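Local coordinates for HAD hydrolase, family IA, variant 3 (Entamoeba histolytica, PDB 6W04), which probably acts as a magnesium-dependent hydrolase of the haloacid dehalogenase superfamily, its natural substrate not established, at residues Ser110-Trp113 and Gly114-Gln117; Thr78-Met81 and Lys82-Ile85; Trp23-Met26 and Ala27-Arg31. All coordinates share one frame; numbering follows the deposited sequence. Where two conformers were deposited one is given.

How the contacts relate
The three contacts are local and follow the chain in the order 3, 2, 1. Contact 3 lies within helix 16-31, contact 2 at the C-terminal end of helix 62-82, and contact 1 where strand 105-112 of the central parallel sheet passes into helix 113-123. The centres of contacts 1 and 2 are about 15 Å apart, those of 2 and 3 about 19 Å, and those of 1 and 3 about 22 Å. Helix 62-82 ties them together, packing against residues of contacts 1 and 3 and carrying contact 2. They run from the magnesium-binding core outward into the helical region, probably the cap domain that in HAD relatives covers the active site.

Contact 1: residues Ser110-Trp113 and Gly114-Gln117; sequences SSDW and GNVQ. With EDO (1,2-ethanediol), chain C.
Asp-112 caps the first turn of helix 113-123 at the point where strand 105-112 of the parallel sheet gives way to it, a strand-to-helix junction in a beta-alpha-beta unit of the HAD fold. An aspartate suits this N-cap because its short carboxylate can fold back onto the first turn. In the conformer described, one of two, OD1 accepts from Asn-115 N at 3.0 Å, nearly along its own C-O axis and with an N-H...O angle of 161°. The torsion chi1 of 66° sets CG between the backbone N and the carbonyl carbon, which brings OD1 round to the helix. The main-chain O of Asp-112 meanwhile takes Val-116 N at 3.2 Å, in the carbonyl plane, so one residue receives two amides of the first turn.

Ser-111, just before the cap, packs its CB against Asn-115 CB (3.8 Å). Its hydroxyl bonds outside the junction to Asn-9, a magnesium ligand, which puts Ser-111 in the second shell of the metal site. The side-chain amide of Asn-115 is held from outside, OD1 by Arg-77 and ND2 by Glu-73 of helix 62-82.

Farther along the turn, Val-116 CG1 lies 3.9 Å from Trp-113 CZ3, the two side chains crossing at about a right angle. Gln-117 CB sits over one face of the indole, offset toward its rim, and Phe-136 of the neighbouring strand 135-137 also meets the ring. Away from the helix, Ser-110 OG shares a 2.9 Å hydrogen bond with O2 of an ethanediol, probably from the crystallisation liquor. The long, flexible glutamine suits its place one turn after the tryptophan: OE1 of Gln-117 receives NE1 of Trp-113 at 2.9 Å, a bent bond with the donor tilted 32° from the amide carbonyl plane.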
loop_
_atom_site.group_PDB
_atom_site.type_symbol
_atom_site.label_atom_id
_atom_site.label_comp_id
_atom_site.label_asym_id
_atom_site.label_seq_id
_atom_site.Cartn_x
_atom_site.Cartn_y
_atom_site.Cartn_z
ATOM N N SER A 110 0.445 -1.147 -5.157
ATOM C CA SER A 110 0.760 -0.350 -6.337
ATOM C C SER A 110 2.201 -0.521 -6.779
ATOM O O SER A 110 2.563 -0.021 -7.848
ATOM C CB SER A 110 0.526 1.138 -6.080
ATOM O OG SER A 110 -0.802 1.421 -5.693
ATOM N N SER A 111 3.032 -1.172 -5.972
ATOM C CA SER A 111 4.446 -1.309 -6.303
ATOM C C SER A 111 4.626 -2.137 -7.569
ATOM O O SER A 111 3.851 -3.058 -7.840
ATOM C CB SER A 111 5.202 -1.976 -5.142
ATOM O OG SER A 111 5.262 -1.119 -3.998
ATOM N N ASP A 112 5.660 -1.804 -8.347
ATOM C CA ASP A 112 6.068 -2.632 -9.478
ATOM C C ASP A 112 6.755 -3.907 -8.988
ATOM O O ASP A 112 7.042 -4.075 -7.805
ATOM C CB ASP A 112 6.997 -1.857 -10.420
ATOM C CG ASP A 112 8.364 -1.491 -9.802
ATOM O OD1 ASP A 112 8.720 -1.857 -8.650
ATOM O OD2 ASP A 112 9.115 -0.796 -10.517
ATOM N N TRP A 113 7.048 -4.814 -9.927
ATOM C CA TRP A 113 7.660 -6.087 -9.534
ATOM C C TRP A 113 9.014 -5.884 -8.849
ATOM O O TRP A 113 9.354 -6.608 -7.901
ATOM C CB TRP A 113 7.841 -7.004 -10.745
ATOM C CG TRP A 113 8.682 -8.172 -10.343
ATOM C CD1 TRP A 113 10.009 -8.380 -10.626
ATOM C CD2 TRP A 113 8.269 -9.268 -9.509
ATOM N NE1 TRP A 113 10.432 -9.561 -10.046
ATOM C CE2 TRP A 113 9.380 -10.125 -9.363
ATOM C CE3 TRP A 113 7.057 -9.618 -8.897
ATOM C CZ2 TRP A 113 9.325 -11.288 -8.594
ATOM C CZ3 TRP A 113 6.996 -10.793 -8.139
ATOM C CH2 TRP A 113 8.133 -11.607 -7.993
ATOM N N GLY A 114 9.822 -4.937 -9.338
ATOM C CA GLY A 114 11.107 -4.670 -8.695
ATOM C C GLY A 114 11.002 -4.562 -7.183
ATOM O O GLY A 114 11.760 -5.199 -6.435
ATOM N N ASN A 115 10.052 -3.755 -6.706
ATOM C CA ASN A 115 9.893 -3.571 -5.261
ATOM C C ASN A 115 9.322 -4.827 -4.610
ATOM O O ASN A 115 9.758 -5.224 -3.515
ATOM C CB ASN A 115 8.996 -2.349 -4.980
ATOM C CG ASN A 115 9.717 -1.038 -5.173
ATOM O OD1 ASN A 115 10.907 -1.009 -5.495
ATOM N ND2 ASN A 115 8.995 0.075 -4.984
ATOM N N VAL A 116 8.369 -5.488 -5.284
ATOM C CA VAL A 116 7.728 -6.672 -4.712
ATOM C C VAL A 116 8.758 -7.775 -4.496
ATOM O O VAL A 116 8.716 -8.503 -3.498
ATOM C CB VAL A 116 6.576 -7.150 -5.618
ATOM C CG1 VAL A 116 6.078 -8.512 -5.160
ATOM C CG2 VAL A 116 5.414 -6.136 -5.634
ATOM N N GLN A 117 9.699 -7.915 -5.434
ATOM C CA GLN A 117 10.788 -8.870 -5.267
ATOM C C GLN A 117 11.532 -8.620 -3.961
ATOM O O GLN A 117 11.864 -9.560 -3.230
ATOM C CB GLN A 117 11.732 -8.776 -6.473
ATOM C CG GLN A 117 12.830 -9.821 -6.531
ATOM C CD GLN A 117 13.580 -9.835 -7.866
ATOM O OE1 GLN A 117 13.030 -10.188 -8.914
ATOM N NE2 GLN A 117 14.846 -9.487 -7.822
HETATM C C1 EDO C . 1.231 2.645 -1.614
HETATM O O1 EDO C . 0.507 1.684 -0.857
HETATM C C2 EDO C . 0.832 2.327 -3.013
HETATM O O2 EDO C . -0.527 1.916 -2.896
#

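Contact 2: residues Thr78-Met81 and Lys82-Ile85; sequences TMLM and KSDI
Lys-82 lies back along the last turn of helix 62-82, with its aliphatic chain over the carbonyls of the preceding turn. A chi1 of 59° turns CG back to 3.4 Å from Thr-78 O, and the extended chain beyond it brings CE to 3.7 Å from SD of Met-79. Lysine suits this exposed position: its CE touches the thioether sulfur while the ammonium goes on beyond. Met-79, bent at both chi2 and chi3, meets the lysine obliquely.

Leu-80 is the buried residue of the turn. Its CD1 meets CD1 of Ile-85 at 3.9 Å, the side chains crossing at about a right angle, and Leu-18 of helix 16-31 touches both residues. This apolar contact spans the C-terminus of the helix, which probably belongs to the cap domain, as in HAD relatives of the beta-phosphoglucomutase type. Ser-83 is the first residue to leave helical geometry, and its small hydroxyl can reach back: OG donates to Leu-80 O at 2.7 Å, from 20° off the carbonyl plane. Ser-83 N adds weak bonds to Met-79 O and Leu-80 O. On the loop side, Ile-85 N donates weakly to Ser-83 OG at 3.3 Å.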
loop_
_atom_site.group_PDB
_atom_site.type_symbol
_atom_site.label_atom_id
_atom_site.label_comp_id
_atom_site.label_asym_id
_atom_site.label_seq_id
_atom_site.Cartn_x
_atom_site.Cartn_y
_atom_site.Cartn_z
ATOM N N THR A 78 17.222 -0.510 -2.136
ATOM C CA THR A 78 18.503 -0.695 -1.474
ATOM C C THR A 78 18.412 -0.291 -0.007
ATOM O O THR A 78 18.874 -1.018 0.882
ATOM C CB THR A 78 19.555 0.121 -2.219
ATOM O OG1 THR A 78 19.656 -0.384 -3.550
ATOM C CG2 THR A 78 20.899 0.010 -1.542
ATOM N N MET A 79 17.795 0.861 0.258
ATOM C CA MET A 79 17.616 1.325 1.635
ATOM C C MET A 79 16.699 0.397 2.432
ATOM O O MET A 79 16.998 0.056 3.585
ATOM C CB MET A 79 17.063 2.752 1.629
ATOM C CG MET A 79 18.011 3.768 0.954
ATOM S SD MET A 79 19.543 4.114 1.908
ATOM C CE MET A 79 18.833 4.532 3.510
ATOM N N LEU A 80 15.566 0.002 1.841
ATOM C CA LEU A 80 14.637 -0.900 2.503
ATOM C C LEU A 80 15.318 -2.210 2.902
ATOM O O LEU A 80 15.163 -2.676 4.038
ATOM C CB LEU A 80 13.419 -1.181 1.612
ATOM C CG LEU A 80 12.423 -2.125 2.311
ATOM C CD1 LEU A 80 11.810 -1.350 3.518
ATOM C CD2 LEU A 80 11.326 -2.563 1.379
ATOM N N MET A 81 16.090 -2.806 1.982
ATOM C CA MET A 81 16.765 -4.067 2.283
ATOM C C MET A 81 17.703 -3.934 3.474
ATOM O O MET A 81 17.790 -4.842 4.307
ATOM C CB MET A 81 17.538 -4.563 1.060
ATOM C CG MET A 81 16.787 -5.565 0.228
ATOM S SD MET A 81 16.532 -7.098 1.135
ATOM C CE MET A 81 16.008 -8.157 -0.205
ATOM N N LYS A 82 18.442 -2.830 3.567
ATOM C CA LYS A 82 19.351 -2.758 4.708
ATOM C C LYS A 82 18.704 -2.150 5.946
ATOM O O LYS A 82 19.286 -2.261 7.031
ATOM C CB LYS A 82 20.638 -1.998 4.361
ATOM C CG LYS A 82 20.488 -0.573 3.894
ATOM C CD LYS A 82 21.864 -0.069 3.424
ATOM C CE LYS A 82 21.747 1.230 2.645
ATOM N NZ LYS A 82 23.067 1.823 2.323
ATOM N N SER A 83 17.501 -1.588 5.819
ATOM C CA SER A 83 16.762 -1.052 6.956
ATOM C C SER A 83 16.272 -2.187 7.866
ATOM O O SER A 83 16.371 -3.377 7.539
ATOM C CB SER A 83 15.556 -0.244 6.476
ATOM O OG SER A 83 14.512 -1.141 6.121
ATOM N N ASP A 84 15.759 -1.815 9.048
ATOM C CA ASP A 84 15.147 -2.796 9.944
ATOM C C ASP A 84 13.640 -2.579 10.032
ATOM O O ASP A 84 13.007 -2.959 11.015
ATOM C CB ASP A 84 15.796 -2.778 11.335
ATOM C CG ASP A 84 15.542 -1.479 12.097
ATOM O OD1 ASP A 84 14.837 -0.592 11.580
ATOM O OD2 ASP A 84 16.062 -1.347 13.225
ATOM N N ILE A 85 13.061 -1.949 9.021
ATOM C CA ILE A 85 11.607 -1.817 8.968
ATOM C C ILE A 85 10.991 -3.208 8.955
ATOM O O ILE A 85 11.332 -4.045 8.112
ATOM C CB ILE A 85 11.198 -1.009 7.746
ATOM C CG1 ILE A 85 11.770 0.409 7.858
ATOM C CG2 ILE A 85 9.669 -1.019 7.574
ATOM C CD1 ILE A 85 11.726 1.162 6.509
#

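Contact 3: residues Trp23-Met26 and Ala27-Arg31; sequences WKEM and AKRIR
Glu-25 and Arg-29, four residues apart on helix 16-31, form a salt bridge: Arg-29 NE donates to Glu-25 OE1 at 2.9 Å, with an N-H...O angle of 160°. The oxygen comes to the edge of the guanidinium, close to its plane, and offers its anti lone pair, the one facing away from OE2. The carboxylate and guanidinium planes stand 76° apart, so the groups meet through this single bond and not as a flat, two-pronged pair. A bend at chi2 (70°) turns the carboxylate toward Arg-29, one turn on, whereas the arginine runs extended from CG to NE. Long charged chains of opposite sign suit this partly exposed side, where their polar ends meet while the arginine's CG rests against the carbonyl of Glu-25.

The same two residues are joined through the main chain, Arg-29 N reaching Glu-25 O at 2.9 Å. Ala-27 N to Trp-23 O, Lys-28 N to Lys-24 O and Ile-30 N to Met-26 O continue the helical pattern. The small Ala-27 places CB 3.4 Å from Trp-23 O, against the turn before it, and Leu-35 packs on its side chain.

Farther round, Met-26 curls at chi2 and chi3 to set CE 3.9 Å from CD1 of Ile-30. The pliant thioether suits a buried place between helices, for Met-26 also touches Glu-71 and Lys-72 of helix 62-82, and Ile-30 touches Leu-56 of helix 48-56. A polar, partly exposed side and an apolar side packed on neighbouring helices are the mark of an amphipathic helix, here in the helical bundle that is probably the cap domain, as in related HAD hydrolases.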
loop_
_atom_site.group_PDB
_atom_site.type_symbol
_atom_site.label_atom_id
_atom_site.label_comp_id
_atom_site.label_asym_id
_atom_site.label_seq_id
_atom_site.Cartn_x
_atom_site.Cartn_y
_atom_site.Cartn_z
ATOM N N TRP A 23 12.892 10.366 -2.116
ATOM C CA TRP A 23 12.554 11.472 -3.014
ATOM C C TRP A 23 13.350 12.722 -2.678
ATOM O O TRP A 23 13.640 13.528 -3.572
ATOM C CB TRP A 23 11.046 11.797 -2.979
ATOM C CG TRP A 23 10.263 10.843 -3.828
ATOM C CD1 TRP A 23 9.330 9.934 -3.407
ATOM C CD2 TRP A 23 10.365 10.695 -5.247
ATOM N NE1 TRP A 23 8.829 9.235 -4.493
ATOM C CE2 TRP A 23 9.460 9.681 -5.631
ATOM C CE3 TRP A 23 11.163 11.303 -6.234
ATOM C CZ2 TRP A 23 9.320 9.267 -6.956
ATOM C CZ3 TRP A 23 11.023 10.893 -7.547
ATOM C CH2 TRP A 23 10.115 9.880 -7.902
ATOM N N LYS A 24 13.667 12.939 -1.401
ATOM C CA LYS A 24 14.466 14.104 -1.059
ATOM C C LYS A 24 15.871 13.965 -1.611
ATOM O O LYS A 24 16.446 14.926 -2.150
ATOM C CB LYS A 24 14.481 14.314 0.468
ATOM C CG LYS A 24 13.153 14.883 0.939
ATOM C CD LYS A 24 13.087 14.963 2.467
ATOM C CE LYS A 24 11.724 15.452 2.906
ATOM N NZ LYS A 24 11.629 15.561 4.376
ATOM N N GLU A 25 16.433 12.770 -1.496
ATOM C CA GLU A 25 17.751 12.518 -2.070
ATOM C C GLU A 25 17.729 12.686 -3.585
ATOM O O GLU A 25 18.657 13.269 -4.158
ATOM C CB GLU A 25 18.238 11.115 -1.653
ATOM C CG GLU A 25 19.575 10.690 -2.278
ATOM C CD GLU A 25 20.801 11.466 -1.759
ATOM O OE1 GLU A 25 21.776 11.606 -2.535
ATOM O OE2 GLU A 25 20.809 11.928 -0.586
ATOM N N MET A 26 16.671 12.204 -4.254
ATOM C CA MET A 26 16.583 12.358 -5.710
ATOM C C MET A 26 16.477 13.822 -6.105
ATOM O O MET A 26 17.110 14.260 -7.074
ATOM C CB MET A 26 15.365 11.615 -6.281
ATOM C CG MET A 26 15.454 10.092 -6.193
ATOM S SD MET A 26 16.935 9.459 -7.015
ATOM C CE MET A 26 16.457 9.891 -8.678
ATOM N N ALA A 27 15.641 14.579 -5.400
ATOM C CA ALA A 27 15.584 16.016 -5.632
ATOM C C ALA A 27 16.962 16.652 -5.505
ATOM O O ALA A 27 17.340 17.515 -6.311
ATOM C CB ALA A 27 14.591 16.659 -4.665
ATOM N N LYS A 28 17.726 16.266 -4.481
ATOM C CA LYS A 28 19.040 16.873 -4.299
ATOM C C LYS A 28 19.958 16.524 -5.463
ATOM O O LYS A 28 20.698 17.380 -5.959
ATOM C CB LYS A 28 19.642 16.418 -2.962
ATOM C CG LYS A 28 21.091 16.922 -2.643
ATOM C CD LYS A 28 21.119 18.406 -2.252
ATOM C CE LYS A 28 22.531 18.919 -1.982
ATOM N NZ LYS A 28 22.561 20.408 -1.810
ATOM N N ARG A 29 19.912 15.270 -5.917
ATOM C CA ARG A 29 20.777 14.835 -7.005
ATOM C C ARG A 29 20.438 15.563 -8.296
ATOM O O ARG A 29 21.342 15.968 -9.035
ATOM C CB ARG A 29 20.647 13.323 -7.209
ATOM C CG ARG A 29 21.185 12.514 -6.032
ATOM C CD ARG A 29 21.085 11.005 -6.262
ATOM N NE ARG A 29 21.520 10.281 -5.065
ATOM C CZ ARG A 29 21.572 8.956 -4.960
ATOM N NH1 ARG A 29 21.209 8.205 -5.990
ATOM N NH2 ARG A 29 21.994 8.388 -3.826
ATOM N N ILE A 30 19.149 15.759 -8.554
ATOM C CA ILE A 30 18.679 16.258 -9.844
ATOM C C ILE A 30 18.681 17.772 -9.885
ATOM O O ILE A 30 19.242 18.390 -10.797
ATOM C CB ILE A 30 17.270 15.704 -10.157
ATOM C CG1 ILE A 30 17.337 14.200 -10.429
ATOM C CG2 ILE A 30 16.670 16.474 -11.383
ATOM C CD1 ILE A 30 16.014 13.464 -10.231
ATOM N N ARG A 31 18.038 18.404 -8.913
ATOM C CA ARG A 31 17.930 19.854 -8.943
ATOM C C ARG A 31 18.933 20.549 -8.037
ATOM O O ARG A 31 19.097 21.772 -8.142
ATOM C CB ARG A 31 16.488 20.279 -8.594
ATOM C CG ARG A 31 16.149 20.268 -7.099
ATOM C CD ARG A 31 14.674 20.599 -6.859
ATOM N NE ARG A 31 14.416 20.733 -5.435
ATOM C CZ ARG A 31 13.260 21.079 -4.872
ATOM N NH1 ARG A 31 12.176 21.313 -5.601
ATOM N NH2 ARG A 31 13.192 21.195 -3.550
#